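Local coordinates for SusD homolog (Bacteroides thetaiotaomicron VPI-5482, PDB 3IV0), which probably binds glycans at the outer membrane as a member of the SusD family, although its own ligand is not established, at residues 372-376 with 415-419. Residues are numbered along the deposited sequence; the frame is centred on the assembly and turned at random.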
ATOM      1  N   LEU A 372      -8.907  11.274   0.998  1.00 10.30           N
ATOM      2  CA  LEU A 372      -8.978  11.413  -0.461  1.00 10.01           C
ATOM      3  C   LEU A 372      -9.791  10.324  -1.091  1.00 10.40           C
ATOM      4  O   LEU A 372     -10.492  10.572  -2.059  1.00 10.30           O
ATOM      5  CB  LEU A 372      -7.588  11.519  -1.077  1.00  9.96           C
ATOM      6  CG  LEU A 372      -6.798  12.790  -0.705  1.00 10.44           C
ATOM      7  CD1 LEU A 372      -5.329  12.664  -1.101  1.00 12.94           C
ATOM      8  CD2 LEU A 372      -7.441  14.069  -1.282  1.00 12.98           C
ATOM      9  N   LEU A 373      -9.768   9.108  -0.554  1.00 10.55           N
ATOM     10  CA  LEU A 373     -10.655   8.048  -1.046  1.00 10.35           C
ATOM     11  C   LEU A 373     -12.124   8.382  -0.831  1.00 10.15           C
ATOM     12  O   LEU A 373     -12.972   8.126  -1.678  1.00 10.63           O
ATOM     13  CB  LEU A 373     -10.335   6.716  -0.379  1.00 10.48           C
ATOM     14  CG  LEU A 373      -8.953   6.091  -0.631  1.00 10.86           C
ATOM     15  CD1 LEU A 373      -8.906   4.719   0.057  1.00 13.53           C
ATOM     16  CD2 LEU A 373      -8.634   6.007  -2.128  1.00 13.06           C
ATOM     17  N   TYR A 374     -12.432   8.924   0.341  1.00 10.41           N
ATOM     18  CA  TYR A 374     -13.772   9.388   0.688  1.00 10.06           C
ATOM     19  C   TYR A 374     -14.202  10.477  -0.305  1.00  9.84           C
ATOM     20  O   TYR A 374     -15.252  10.393  -0.924  1.00 11.12           O
ATOM     21  CB  TYR A 374     -13.731   9.869   2.137  1.00  9.58           C
ATOM     22  CG  TYR A 374     -14.992  10.324   2.778  1.00 10.70           C
ATOM     23  CD1 TYR A 374     -16.226  10.190   2.187  1.00 12.80           C
ATOM     24  CD2 TYR A 374     -14.942  10.843   4.055  1.00 11.79           C
ATOM     25  CE1 TYR A 374     -17.381  10.609   2.852  1.00 13.74           C
ATOM     26  CE2 TYR A 374     -16.081  11.247   4.709  1.00 12.41           C
ATOM     27  CZ  TYR A 374     -17.286  11.153   4.097  1.00 14.27           C
ATOM     28  OH  TYR A 374     -18.431  11.601   4.725  1.00 17.60           O
ATOM     29  N   ALA A 375     -13.329  11.455  -0.525  1.00  9.84           N
ATOM     30  CA  ALA A 375     -13.626  12.483  -1.514  1.00 11.34           C
ATOM     31  C   ALA A 375     -13.843  11.879  -2.897  1.00 10.77           C
ATOM     32  O   ALA A 375     -14.754  12.296  -3.627  1.00 10.89           O
ATOM     33  CB  ALA A 375     -12.508  13.501  -1.569  1.00 10.79           C
ATOM     34  N   GLU A 376     -12.986  10.953  -3.321  1.00  9.68           N
ATOM     35  CA  GLU A 376     -13.100  10.347  -4.621  1.00 10.26           C
ATOM     36  C   GLU A 376     -14.459   9.699  -4.807  1.00 10.39           C
ATOM     37  O   GLU A 376     -15.089   9.845  -5.860  1.00 11.39           O
ATOM     38  CB  GLU A 376     -12.001   9.289  -4.759  1.00 10.76           C
ATOM     39  CG  GLU A 376     -12.077   8.474  -6.015  1.00 12.32           C
ATOM     40  CD  GLU A 376     -10.987   7.441  -6.125  1.00 16.83           C
ATOM     41  OE1 GLU A 376      -9.955   7.603  -5.472  1.00 16.58           O
ATOM     42  OE2 GLU A 376     -11.185   6.472  -6.902  1.00 19.88           O
ATOM     43  N   ILE A 415      -8.845  15.271  -7.378  1.00 10.24           N
ATOM     44  CA  ILE A 415      -8.644  14.305  -6.311  1.00 10.03           C
ATOM     45  C   ILE A 415      -7.621  13.233  -6.742  1.00 10.51           C
ATOM     46  O   ILE A 415      -6.740  12.883  -5.937  1.00 10.71           O
ATOM     47  CB  ILE A 415      -9.976  13.679  -5.900  1.00 11.89           C
ATOM     48  CG1 ILE A 415     -10.913  14.728  -5.278  1.00 11.82           C
ATOM     49  CG2 ILE A 415      -9.744  12.489  -4.932  1.00 11.46           C
ATOM     50  CD1 ILE A 415     -12.394  14.311  -5.252  1.00 12.27           C
ATOM     51  N   PHE A 416      -7.707  12.753  -7.988  1.00 10.81           N
ATOM     52  CA  PHE A 416      -6.705  11.808  -8.499  1.00 11.14           C
ATOM     53  C   PHE A 416      -5.311  12.419  -8.408  1.00 10.71           C
ATOM     54  O   PHE A 416      -4.395  11.798  -7.893  1.00 11.03           O
ATOM     55  CB  PHE A 416      -6.996  11.424  -9.943  1.00 12.57           C
ATOM     56  CG  PHE A 416      -5.864  10.732 -10.601  1.00 13.49           C
ATOM     57  CD1 PHE A 416      -5.621   9.396 -10.361  1.00 15.19           C
ATOM     58  CD2 PHE A 416      -5.002  11.420 -11.431  1.00 13.01           C
ATOM     59  CE1 PHE A 416      -4.515   8.775 -10.937  1.00 13.99           C
ATOM     60  CE2 PHE A 416      -3.924  10.791 -12.022  1.00 15.05           C
ATOM     61  CZ  PHE A 416      -3.689   9.464 -11.765  1.00 15.13           C
ATOM     62  N   TRP A 417      -5.132  13.653  -8.850  1.00 11.33           N
ATOM     63  CA  TRP A 417      -3.799  14.236  -8.889  1.00  9.61           C
ATOM     64  C   TRP A 417      -3.325  14.544  -7.493  1.00 10.19           C
ATOM     65  O   TRP A 417      -2.116  14.459  -7.197  1.00 10.67           O
ATOM     66  CB  TRP A 417      -3.762  15.488  -9.777  1.00 12.21           C
ATOM     67  CG  TRP A 417      -3.824  15.169 -11.235  1.00 12.10           C
ATOM     68  CD1 TRP A 417      -4.839  15.430 -12.079  1.00 13.83           C
ATOM     69  CD2 TRP A 417      -2.806  14.522 -12.010  1.00 11.23           C
ATOM     70  NE1 TRP A 417      -4.533  14.985 -13.333  1.00 14.15           N
ATOM     71  CE2 TRP A 417      -3.291  14.421 -13.321  1.00 14.13           C
ATOM     72  CE3 TRP A 417      -1.547  14.017 -11.716  1.00 15.36           C
ATOM     73  CZ2 TRP A 417      -2.554  13.851 -14.346  1.00 15.01           C
ATOM     74  CZ3 TRP A 417      -0.819  13.450 -12.742  1.00 17.05           C
ATOM     75  CH2 TRP A 417      -1.328  13.370 -14.032  1.00 17.19           C
ATOM     76  N   GLU A 418      -4.254  14.881  -6.605  1.00 10.73           N
ATOM     77  CA  GLU A 418      -3.886  15.116  -5.228  1.00 10.12           C
ATOM     78  C   GLU A 418      -3.340  13.839  -4.577  1.00  9.41           C
ATOM     79  O   GLU A 418      -2.418  13.895  -3.772  1.00 10.23           O
ATOM     80  CB  GLU A 418      -5.024  15.727  -4.387  1.00 12.65           C
ATOM     81  CG  GLU A 418      -4.583  16.331  -3.060  1.00 11.18           C
ATOM     82  CD  GLU A 418      -3.707  17.557  -3.195  1.00 13.21           C
ATOM     83  OE1 GLU A 418      -3.619  18.131  -4.308  1.00 16.07           O
ATOM     84  OE2 GLU A 418      -3.127  17.930  -2.164  1.00 13.60           O
ATOM     85  N   ARG A 419      -3.972  12.701  -4.830  1.00 10.41           N
ATOM     86  CA  ARG A 419      -3.430  11.438  -4.319  1.00 10.97           C
ATOM     87  C   ARG A 419      -2.045  11.185  -4.893  1.00 11.42           C
ATOM     88  O   ARG A 419      -1.157  10.696  -4.183  1.00 11.38           O
ATOM     89  CB  ARG A 419      -4.346  10.244  -4.672  1.00 12.34           C
ATOM     90  CG  ARG A 419      -5.592  10.142  -3.769  1.00 15.33           C
ATOM     91  CD  ARG A 419      -6.435   8.867  -3.973  1.00 14.15           C
ATOM     92  NE  ARG A 419      -5.668   7.636  -3.798  1.00 13.38           N
ATOM     93  CZ  ARG A 419      -5.431   7.041  -2.637  1.00 11.57           C
ATOM     94  NH1 ARG A 419      -5.852   7.572  -1.501  1.00 13.42           N
ATOM     95  NH2 ARG A 419      -4.728   5.923  -2.575  1.00 14.37           N
TER
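Leu373 and Arg419 illustrate how a charged side chain can pack against leucines along its methylenes and over a face of its head, while its N-H groups bond to partners further off. CD2 of Leu373 sits over one face of the Arg419 guanidinium, 3.2 Å above its plane and offset toward the rim, close to CZ and NH1. Arg419 arrives there because its chain is extended at chi2 but bends at chi3 (56°), turning the head across the leucine. Its methylenes serve the apolar layer: CG lies 3.6 Å from Leu372 CB, the two side chains running past each other in opposite directions. One turn earlier on the same helix, Ile415 lies against the facing helix, its CG2 3.5 Å from Leu372 O and its CD1 3.8 Å from Ala375 CB.

The polar ends are paired beyond this interface. Glu376 OE1 comes only within 4.6 Å of Arg419 NE, and the carboxylate and guanidinium planes are turned 57° apart; Arg419 bridges to Asp432 instead, and Glu376 to Arg435. An alanine in place of Arg419 would probably leave Asp432 without this partner and open a gap beside Leu372 and Leu373.

Here the segments of helices 367-381 and 408-422 run antiparallel, at 164°, with axes 10.0 Å apart, in a family related to TPR helical repeats. Helix 202-219 packs against Leu373, helix 385-398 touches Leu372 and Glu418, and helix 429-436 supplies Asp432 and Arg435.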